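PDB 4H40: putative cell adhesion protein from Bacteroides fragilis, which is a fimbrillin-like protein, probably a structural or adhesive subunit of a distinct type of pilus found in the human microbiome. Local coordinates for residues 56-61 / 71-76; 89-94 / 103-108; 115-120 / 170-175. One frame throughout, in Å; residues are numbered along the deposited sequence.

Contact 1 of 3, residues 56-61 / 71-76; sequences TIRLVV and EYSKAY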
loop_
_atom_site.group_PDB
_atom_site.type_symbol
_atom_site.label_atom_id
_atom_site.label_comp_id
_atom_site.label_asym_id
_atom_site.label_seq_id
_atom_site.Cartn_x
_atom_site.Cartn_y
_atom_site.Cartn_z
ATOM N N THR B 56 13.800 -16.586 28.538
ATOM C CA THR B 56 13.842 -17.965 29.015
ATOM C C THR B 56 13.701 -18.910 27.849
ATOM O O THR B 56 13.084 -18.552 26.838
ATOM C CB THR B 56 12.753 -18.257 30.075
ATOM O OG1 THR B 56 11.451 -18.058 29.511
ATOM C CG2 THR B 56 12.927 -17.440 31.346
ATOM N N ILE B 57 14.293 -20.104 27.975
ATOM C CA ILE B 57 14.167 -21.160 26.977
ATOM C C ILE B 57 13.691 -22.410 27.689
ATOM O O ILE B 57 14.085 -22.638 28.825
ATOM C CB ILE B 57 15.447 -21.425 26.105
ATOM C CG1 ILE B 57 16.584 -22.077 26.869
ATOM C CG2 ILE B 57 15.944 -20.202 25.352
ATOM C CD1 ILE B 57 16.837 -23.448 26.401
ATOM N N ARG B 58 12.828 -23.193 27.045
ATOM C CA ARG B 58 12.380 -24.501 27.520
ATOM C C ARG B 58 13.015 -25.600 26.678
ATOM O O ARG B 58 12.900 -25.598 25.453
ATOM C CB ARG B 58 10.852 -24.670 27.502
ATOM C CG ARG B 58 10.415 -26.136 27.742
ATOM C CD ARG B 58 8.935 -26.331 27.972
ATOM N NE ARG B 58 8.435 -25.480 29.051
ATOM C CZ ARG B 58 8.410 -25.811 30.337
ATOM N NH1 ARG B 58 8.838 -27.003 30.733
ATOM N NH2 ARG B 58 7.947 -24.956 31.236
ATOM N N LEU B 59 13.636 -26.554 27.338
ATOM C CA LEU B 59 14.214 -27.703 26.679
ATOM C C LEU B 59 13.187 -28.825 26.795
ATOM O O LEU B 59 12.840 -29.193 27.913
ATOM C CB LEU B 59 15.552 -28.027 27.369
ATOM C CG LEU B 59 16.532 -28.970 26.687
ATOM C CD1 LEU B 59 17.138 -28.348 25.459
ATOM C CD2 LEU B 59 17.650 -29.290 27.624
ATOM N N VAL B 60 12.602 -29.259 25.647
ATOM C CA VAL B 60 11.583 -30.323 25.519
ATOM C C VAL B 60 12.321 -31.588 25.070
ATOM O O VAL B 60 12.946 -31.576 24.000
ATOM C CB VAL B 60 10.413 -29.958 24.537
ATOM C CG1 VAL B 60 9.306 -31.015 24.563
ATOM C CG2 VAL B 60 9.842 -28.566 24.806
ATOM N N VAL B 61 12.278 -32.657 25.896
ATOM C CA VAL B 61 12.983 -33.907 25.614
ATOM C C VAL B 61 12.004 -35.002 25.168
ATOM O O VAL B 61 10.903 -35.116 25.706
ATOM C CB VAL B 61 13.840 -34.354 26.825
ATOM C CG1 VAL B 61 14.487 -35.717 26.599
ATOM C CG2 VAL B 61 14.910 -33.318 27.137
ATOM N N GLU B 71 9.574 -35.774 32.448
ATOM C CA GLU B 71 10.562 -35.777 33.535
ATOM C C GLU B 71 11.834 -34.973 33.179
ATOM O O GLU B 71 12.440 -34.376 34.073
ATOM C CB GLU B 71 10.930 -37.217 33.957
ATOM C CG GLU B 71 11.464 -38.122 32.848
ATOM C CD GLU B 71 10.496 -39.141 32.268
ATOM O OE1 GLU B 71 9.504 -38.733 31.618
ATOM O OE2 GLU B 71 10.767 -40.356 32.414
ATOM N N TYR B 72 12.218 -34.937 31.886
ATOM C CA TYR B 72 13.415 -34.222 31.464
ATOM C C TYR B 72 13.104 -32.808 30.943
ATOM O O TYR B 72 13.994 -32.153 30.381
ATOM C CB TYR B 72 14.190 -35.036 30.417
ATOM C CG TYR B 72 14.840 -36.303 30.925
ATOM C CD1 TYR B 72 15.259 -36.415 32.251
ATOM C CD2 TYR B 72 15.088 -37.372 30.070
ATOM C CE1 TYR B 72 15.867 -37.577 32.721
ATOM C CE2 TYR B 72 15.707 -38.536 30.527
ATOM C CZ TYR B 72 16.097 -38.630 31.854
ATOM O OH TYR B 72 16.703 -39.767 32.317
ATOM N N SER B 73 11.860 -32.320 31.158
ATOM C CA SER B 73 11.472 -30.974 30.752
ATOM C C SER B 73 12.178 -29.968 31.678
ATOM O O SER B 73 12.084 -30.099 32.902
ATOM C CB SER B 73 9.956 -30.820 30.778
ATOM O OG SER B 73 9.537 -29.804 29.883
ATOM N N LYS B 74 12.946 -29.015 31.095
ATOM C CA LYS B 74 13.733 -28.040 31.866
ATOM C C LYS B 74 13.670 -26.647 31.260
ATOM O O LYS B 74 13.696 -26.508 30.041
ATOM C CB LYS B 74 15.212 -28.494 31.973
ATOM C CG LYS B 74 16.049 -27.771 33.041
ATOM C CD LYS B 74 16.025 -28.460 34.394
ATOM C CE LYS B 74 15.294 -27.640 35.422
ATOM N NZ LYS B 74 15.298 -28.300 36.749
ATOM N N ALA B 75 13.638 -25.622 32.130
ATOM C CA ALA B 75 13.615 -24.209 31.773
ATOM C C ALA B 75 14.933 -23.539 32.151
ATOM O O ALA B 75 15.529 -23.882 33.176
ATOM C CB ALA B 75 12.460 -23.523 32.466
ATOM N N TYR B 76 15.400 -22.595 31.315
ATOM C CA TYR B 76 16.668 -21.894 31.562
ATOM C C TYR B 76 16.531 -20.390 31.440
ATOM O O TYR B 76 15.692 -19.926 30.674
ATOM C CB TYR B 76 17.755 -22.377 30.591
ATOM C CG TYR B 76 18.168 -23.808 30.823
ATOM C CD1 TYR B 76 17.485 -24.860 30.215
ATOM C CD2 TYR B 76 19.258 -24.116 31.629
ATOM C CE1 TYR B 76 17.861 -26.188 30.426
ATOM C CE2 TYR B 76 19.637 -25.442 31.856
ATOM C CZ TYR B 76 18.936 -26.475 31.247
ATOM O OH TYR B 76 19.318 -27.784 31.405
#

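Contact 2 of 3, residues 89-94 / 103-108; sequences LYPCEV and SSSTPL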
loop_
_atom_site.group_PDB
_atom_site.type_symbol
_atom_site.label_atom_id
_atom_site.label_comp_id
_atom_site.label_asym_id
_atom_site.label_seq_id
_atom_site.Cartn_x
_atom_site.Cartn_y
_atom_site.Cartn_z
ATOM N N LEU B 89 23.330 -20.154 29.980
ATOM C CA LEU B 89 22.000 -20.694 30.344
ATOM C C LEU B 89 21.959 -21.240 31.778
ATOM O O LEU B 89 22.674 -22.197 32.119
ATOM C CB LEU B 89 21.569 -21.781 29.346
ATOM C CG LEU B 89 21.467 -21.343 27.878
ATOM C CD1 LEU B 89 21.412 -22.541 26.947
ATOM C CD2 LEU B 89 20.264 -20.477 27.647
ATOM N N TYR B 90 21.116 -20.616 32.622
ATOM C CA TYR B 90 20.998 -20.959 34.035
ATOM C C TYR B 90 19.687 -21.661 34.351
ATOM O O TYR B 90 18.627 -21.081 34.124
ATOM C CB TYR B 90 21.122 -19.704 34.910
ATOM C CG TYR B 90 22.436 -18.978 34.742
ATOM C CD1 TYR B 90 22.587 -17.986 33.778
ATOM C CD2 TYR B 90 23.530 -19.268 35.563
ATOM C CE1 TYR B 90 23.802 -17.320 33.611
ATOM C CE2 TYR B 90 24.749 -18.611 35.405
ATOM C CZ TYR B 90 24.879 -17.630 34.435
ATOM O OH TYR B 90 26.076 -16.970 34.293
ATOM N N PRO B 91 19.728 -22.871 34.940
ATOM C CA PRO B 91 18.473 -23.553 35.294
ATOM C C PRO B 91 17.577 -22.658 36.146
ATOM O O PRO B 91 18.055 -21.969 37.046
ATOM C CB PRO B 91 18.949 -24.790 36.075
ATOM C CG PRO B 91 20.320 -25.040 35.584
ATOM C CD PRO B 91 20.907 -23.687 35.299
ATOM N N CYS B 92 16.293 -22.611 35.812
ATOM C CA CYS B 92 15.341 -21.785 36.542
ATOM C C CYS B 92 13.978 -22.478 36.617
ATOM O O CYS B 92 13.789 -23.562 36.054
ATOM C CB CYS B 92 15.237 -20.392 35.914
ATOM S SG CYS B 92 14.475 -20.356 34.266
ATOM N N GLU B 93 13.052 -21.867 37.366
ATOM C CA GLU B 93 11.676 -22.332 37.517
ATOM C C GLU B 93 10.778 -21.255 36.949
ATOM O O GLU B 93 10.988 -20.069 37.230
ATOM C CB GLU B 93 11.346 -22.656 38.978
ATOM C CG GLU B 93 12.041 -23.907 39.501
ATOM C CD GLU B 93 11.716 -25.220 38.808
ATOM O OE1 GLU B 93 10.549 -25.425 38.402
ATOM O OE2 GLU B 93 12.636 -26.060 38.696
ATOM N N VAL B 94 9.839 -21.647 36.076
ATOM C CA VAL B 94 8.973 -20.671 35.415
ATOM C C VAL B 94 7.490 -20.988 35.609
ATOM O O VAL B 94 7.125 -22.106 36.003
ATOM C CB VAL B 94 9.299 -20.519 33.901
ATOM C CG1 VAL B 94 10.661 -19.862 33.681
ATOM C CG2 VAL B 94 9.187 -21.849 33.153
ATOM N N SER B 103 14.173 -18.623 42.512
ATOM C CA SER B 103 15.630 -18.599 42.511
ATOM C C SER B 103 16.210 -19.927 42.021
ATOM O O SER B 103 16.981 -19.927 41.054
ATOM C CB SER B 103 16.155 -18.278 43.911
ATOM O OG SER B 103 15.621 -17.065 44.418
ATOM N N SER B 104 15.802 -21.045 42.677
ATOM C CA SER B 104 16.221 -22.441 42.470
ATOM C C SER B 104 16.795 -22.740 41.061
ATOM O O SER B 104 16.154 -22.508 40.025
ATOM C CB SER B 104 15.089 -23.417 42.800
ATOM O OG SER B 104 13.803 -22.968 42.400
ATOM N N SER B 105 18.050 -23.219 41.070
ATOM C CA SER B 105 18.850 -23.589 39.913
ATOM C C SER B 105 19.266 -25.058 40.076
ATOM O O SER B 105 20.359 -25.365 40.566
ATOM C CB SER B 105 20.054 -22.654 39.776
ATOM O OG SER B 105 20.507 -22.537 38.437
ATOM N N THR B 106 18.338 -25.957 39.699
ATOM C CA THR B 106 18.487 -27.405 39.795
ATOM C C THR B 106 18.943 -27.925 38.421
ATOM O O THR B 106 18.187 -27.804 37.448
ATOM C CB THR B 106 17.170 -28.036 40.306
ATOM O OG1 THR B 106 16.813 -27.442 41.559
ATOM C CG2 THR B 106 17.255 -29.557 40.459
ATOM N N PRO B 107 20.177 -28.485 38.315
ATOM C CA PRO B 107 20.645 -28.971 37.000
ATOM C C PRO B 107 19.857 -30.159 36.462
ATOM O O PRO B 107 19.362 -30.978 37.240
ATOM C CB PRO B 107 22.111 -29.363 37.233
ATOM C CG PRO B 107 22.360 -29.262 38.663
ATOM C CD PRO B 107 21.187 -28.690 39.373
ATOM N N LEU B 108 19.743 -30.235 35.117
ATOM C CA LEU B 108 19.082 -31.332 34.420
ATOM C C LEU B 108 20.040 -32.510 34.316
ATOM O O LEU B 108 21.094 -32.398 33.683
ATOM C CB LEU B 108 18.569 -30.910 33.014
ATOM C CG LEU B 108 18.272 -32.017 31.964
ATOM C CD1 LEU B 108 16.986 -32.771 32.267
ATOM C CD2 LEU B 108 18.152 -31.428 30.621
#

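Contact 3 of 3, residues 115-120 / 170-175; sequences YYFRIL and QTLYLP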
loop_
_atom_site.group_PDB
_atom_site.type_symbol
_atom_site.label_atom_id
_atom_site.label_comp_id
_atom_site.label_asym_id
_atom_site.label_seq_id
_atom_site.Cartn_x
_atom_site.Cartn_y
_atom_site.Cartn_z
ATOM N N TYR B 115 18.226 -39.194 22.467
ATOM C CA TYR B 115 17.063 -38.344 22.691
ATOM C C TYR B 115 16.914 -37.261 21.621
ATOM O O TYR B 115 17.909 -36.737 21.123
ATOM C CB TYR B 115 17.181 -37.641 24.064
ATOM C CG TYR B 115 17.377 -38.570 25.238
ATOM C CD1 TYR B 115 16.286 -39.103 25.920
ATOM C CD2 TYR B 115 18.653 -38.900 25.684
ATOM C CE1 TYR B 115 16.463 -39.964 27.005
ATOM C CE2 TYR B 115 18.843 -39.763 26.764
ATOM C CZ TYR B 115 17.745 -40.287 27.429
ATOM O OH TYR B 115 17.934 -41.127 28.502
ATOM N N TYR B 116 15.667 -36.893 21.314
ATOM C CA TYR B 116 15.340 -35.780 20.428
ATOM C C TYR B 116 15.041 -34.605 21.308
ATOM O O TYR B 116 14.521 -34.800 22.404
ATOM C CB TYR B 116 14.131 -36.105 19.540
ATOM C CG TYR B 116 14.447 -37.036 18.392
ATOM C CD1 TYR B 116 15.027 -36.554 17.220
ATOM C CD2 TYR B 116 14.123 -38.387 18.454
ATOM C CE1 TYR B 116 15.305 -37.402 16.150
ATOM C CE2 TYR B 116 14.384 -39.243 17.386
ATOM C CZ TYR B 116 14.979 -38.746 16.236
ATOM O OH TYR B 116 15.247 -39.579 15.175
ATOM N N PHE B 117 15.370 -33.392 20.880
ATOM C CA PHE B 117 15.050 -32.251 21.720
ATOM C C PHE B 117 14.603 -31.062 20.883
ATOM O O PHE B 117 15.086 -30.835 19.770
ATOM C CB PHE B 117 16.195 -31.878 22.706
ATOM C CG PHE B 117 17.500 -31.428 22.093
ATOM C CD1 PHE B 117 18.467 -32.352 21.723
ATOM C CD2 PHE B 117 17.771 -30.075 21.900
ATOM C CE1 PHE B 117 19.667 -31.936 21.122
ATOM C CE2 PHE B 117 18.977 -29.656 21.307
ATOM C CZ PHE B 117 19.919 -30.591 20.928
ATOM N N ARG B 118 13.625 -30.335 21.427
ATOM C CA ARG B 118 13.056 -29.125 20.844
ATOM C C ARG B 118 13.198 -27.992 21.845
ATOM O O ARG B 118 13.350 -28.238 23.050
ATOM C CB ARG B 118 11.586 -29.319 20.435
ATOM C CG ARG B 118 11.370 -30.446 19.453
ATOM C CD ARG B 118 10.113 -30.250 18.652
ATOM N NE ARG B 118 10.348 -30.686 17.282
ATOM C CZ ARG B 118 10.077 -29.971 16.200
ATOM N NH1 ARG B 118 9.490 -28.790 16.303
ATOM N NH2 ARG B 118 10.365 -30.442 15.004
ATOM N N ILE B 119 13.194 -26.751 21.340
ATOM C CA ILE B 119 13.335 -25.540 22.150
ATOM C C ILE B 119 12.174 -24.627 21.882
ATOM O O ILE B 119 11.691 -24.548 20.751
ATOM C CB ILE B 119 14.685 -24.769 21.902
ATOM C CG1 ILE B 119 15.904 -25.664 21.560
ATOM C CG2 ILE B 119 14.979 -23.716 22.990
ATOM C CD1 ILE B 119 16.388 -26.534 22.636
ATOM N N LEU B 120 11.773 -23.902 22.926
ATOM C CA LEU B 120 10.743 -22.864 22.937
ATOM C C LEU B 120 11.269 -21.686 23.724
ATOM O O LEU B 120 11.949 -21.885 24.739
ATOM C CB LEU B 120 9.438 -23.366 23.573
ATOM C CG LEU B 120 8.735 -24.516 22.905
ATOM C CD1 LEU B 120 7.970 -25.293 23.906
ATOM C CD2 LEU B 120 7.808 -24.050 21.801
ATOM N N GLN B 170 27.840 -33.626 30.236
ATOM C CA GLN B 170 27.795 -33.530 28.778
ATOM C C GLN B 170 27.293 -32.169 28.343
ATOM O O GLN B 170 26.358 -31.631 28.935
ATOM C CB GLN B 170 26.938 -34.641 28.157
ATOM C CG GLN B 170 27.292 -34.922 26.696
ATOM C CD GLN B 170 26.764 -36.238 26.216
ATOM O OE1 GLN B 170 27.178 -37.308 26.673
ATOM N NE2 GLN B 170 25.861 -36.189 25.256
ATOM N N THR B 171 27.930 -31.615 27.308
ATOM C CA THR B 171 27.558 -30.322 26.746
ATOM C C THR B 171 26.557 -30.569 25.621
ATOM O O THR B 171 26.819 -31.349 24.699
ATOM C CB THR B 171 28.805 -29.524 26.300
ATOM O OG1 THR B 171 29.736 -29.435 27.391
ATOM C CG2 THR B 171 28.464 -28.135 25.818
ATOM N N LEU B 172 25.394 -29.926 25.730
ATOM C CA LEU B 172 24.313 -30.001 24.756
ATOM C C LEU B 172 24.333 -28.739 23.906
ATOM O O LEU B 172 23.948 -27.671 24.375
ATOM C CB LEU B 172 22.967 -30.166 25.487
ATOM C CG LEU B 172 21.717 -30.333 24.630
ATOM C CD1 LEU B 172 21.558 -31.747 24.186
ATOM C CD2 LEU B 172 20.500 -29.951 25.408
ATOM N N TYR B 173 24.827 -28.848 22.672
ATOM C CA TYR B 173 24.891 -27.701 21.767
ATOM C C TYR B 173 23.516 -27.504 21.102
ATOM O O TYR B 173 23.029 -28.378 20.360
ATOM C CB TYR B 173 26.030 -27.866 20.740
ATOM C CG TYR B 173 27.407 -27.748 21.359
ATOM C CD1 TYR B 173 27.981 -26.501 21.601
ATOM C CD2 TYR B 173 28.137 -28.882 21.708
ATOM C CE1 TYR B 173 29.244 -26.384 22.182
ATOM C CE2 TYR B 173 29.405 -28.780 22.286
ATOM C CZ TYR B 173 29.955 -27.526 22.526
ATOM O OH TYR B 173 31.207 -27.397 23.099
ATOM N N LEU B 174 22.876 -26.365 21.424
ATOM C CA LEU B 174 21.548 -26.050 20.933
ATOM C C LEU B 174 21.605 -25.459 19.557
ATOM O O LEU B 174 22.448 -24.593 19.307
ATOM C CB LEU B 174 20.798 -25.084 21.864
ATOM C CG LEU B 174 20.539 -25.499 23.305
ATOM C CD1 LEU B 174 19.508 -24.620 23.898
ATOM C CD2 LEU B 174 20.065 -26.915 23.406
ATOM N N PRO B 175 20.701 -25.881 18.644
ATOM C CA PRO B 175 20.660 -25.234 17.332
ATOM C C PRO B 175 20.004 -23.838 17.440
ATOM O O PRO B 175 19.322 -23.567 18.439
ATOM C CB PRO B 175 19.822 -26.202 16.482
ATOM C CG PRO B 175 19.413 -27.340 17.408
ATOM C CD PRO B 175 19.607 -26.865 18.788
#

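Contact 1 of 3, residues 56-61 / 71-76
Leu59 and Lys74 face one another as a hydrogen-bonded antiparallel pair, tied in both directions. Leu59 N reaches Lys74 O at 2.7 Å on an almost straight path (N-H...O 173°), while Lys74 N returns a longer bond of 3.2 Å to Leu59 O. Ile57 and Tyr76 repeat the scheme two residues along, toward the start of strand 56-61: Tyr76 N gives to Ile57 O at 2.8 Å, and Ile57 N to Tyr76 O at 3.0 Å, the latter donor tilted about 20° from the plane of its acceptor carbonyl. Arg58 and Ala75 lie between them as a non-hydrogen-bonded pair, with their side chains on the other face.

On the face of Ile57, Leu59 and Tyr76 the touching groups are apolar; Lys74 shares that face but leads away to Thr106 O. With chi1 at 71°, Ile57 brings CG1 to 3.9 Å from Tyr76 CB. CD2 of Leu59 meets the same tyrosine farther out, 4.2 Å from Tyr76 CE1, at a slant to the ring. Beyond the last paired residues, Val61 CB packs on Tyr72 CB at 3.7 Å. The CG1 methyl of that valine lies at the edge of the phenol ring.

Across the opposite face runs the one side-chain hydrogen bond of the contact: Arg58 NH1 donates to Ser73 OG at 3.0 Å, nearly in the guanidinium plane. Backbone carbonyls take the other nitrogens, Lys124 O holding NE and Ala123 O holding NH2, so three partners fix its rotation. Leu174 covers Ile57 and Leu59, and strand 113-121 flanks strand 56-62 on its other edge. The whole is a classical antiparallel beta hairpin, consistent with the beta-sandwich architecture of the transthyretin-like clan to which fimbrillin-like proteins are assigned.

Contact 2 of 3, residues 89-94 / 103-108
A loop that carries the chain from one sheet to another passes over strand 89-94 here, and Ser105 fastens it to Pro91. The two paths run 122° apart, and no regular pairing develops between their backbones. Ser105 OG donates to Pro91 O at 2.9 Å, approaching from the side of the carbonyl (C=O...O angle 125°). Ser105 OG stands opposite the backbone N across the CA-CB bond (chi1 -153°), a setting that turns the hydroxyl onto the strand. Ser105 CA adds a CA-H...O contact of 3.4 Å to the same Pro91 O, which is therefore approached by both the backbone carbon and the hydroxyl of one residue.

The carbons of the proline ring lie against polar atoms of the loop. Pro91 CD is 3.4 Å from Ser105 OG, and Pro91 CB rests 3.4 Å from Thr106 O, which accepts a hydrogen bond from Lys74 NZ. Farther along the strand, Glu93 CG comes within 3.5 Å of Ser104 OG, a hydroxyl that is hydrogen-bonded to Ser102 OG. The loop leads from strand 100-102 to strand 108-110, which lies in another sheet, a surface connection consistent with a beta sandwich.

Contact 3 of 3, residues 115-120 / 170-175
Strand 115-120 and the end of strand 169-173 keep their backbones well apart: the nearest CA atoms, those of Ile119 and Leu174, are 8.3 Å from each other, and no hydrogen bond joins the two segments. Side chains fill most of the distance, and Phe117 does most of the work. A chi1 of 63° swings its ring over its own main chain and directs it at residues 172-175. Leu172 lays CD1 over one face as a CH-pi contact, 4.0 Å from the centroid of the Phe117 ring and 26° off the normal; the methyl is displaced toward the rim, with Leu172 CD1 3.6 Å from Phe117 CE1.

Such an interlock, made by side chains reaching inward from strand 113-121 and from the end of strand 169-173 and the loop after it, resembles the interior of a beta sandwich and agrees with the transthyretin clan in which the fimbrillin-like family is placed. Strand 113-121 pairs with strand 56-62, whereas strand 169-173 belongs with strand 14-19.

Around the far part of the Phe117 ring the chain leaves its strand. Leu174 CD2 approaches Phe117 CE2 obliquely at 3.6 Å, and Pro175 CD meets that same CE2 at 3.8 Å. The carbonyl of Tyr173 lies at the ring edge, near its plane, with Tyr173 O 3.9 Å from Phe117 CZ. Ile119 CD1 also packs against the Leu174 methyl CD2, at 3.8 Å.

Contacts 1 and 3 have centres about 9 Å apart, and their strands 56-62 and 113-121 are neighbours in one sheet: Arg58 N bonds to Leu120 O at 2.8 Å and Val60 N to Arg118 O at 2.9 Å, so the hairpin of contact 1 is extended by the strand that contact 3 packs on from within. Contact 2 lies about 10 Å from contact 1 (centre to centre), on the hairpin's other flank, where Ala75 O and Cys92 N are 3.0 Å apart and Lys74 NZ reaches Thr106 O of the crossing loop at 3.0 Å. Contacts 2 and 3, with centres about 16 Å apart, meet through Leu89 CD1 and Leu174 CD1, 4.2 Å apart.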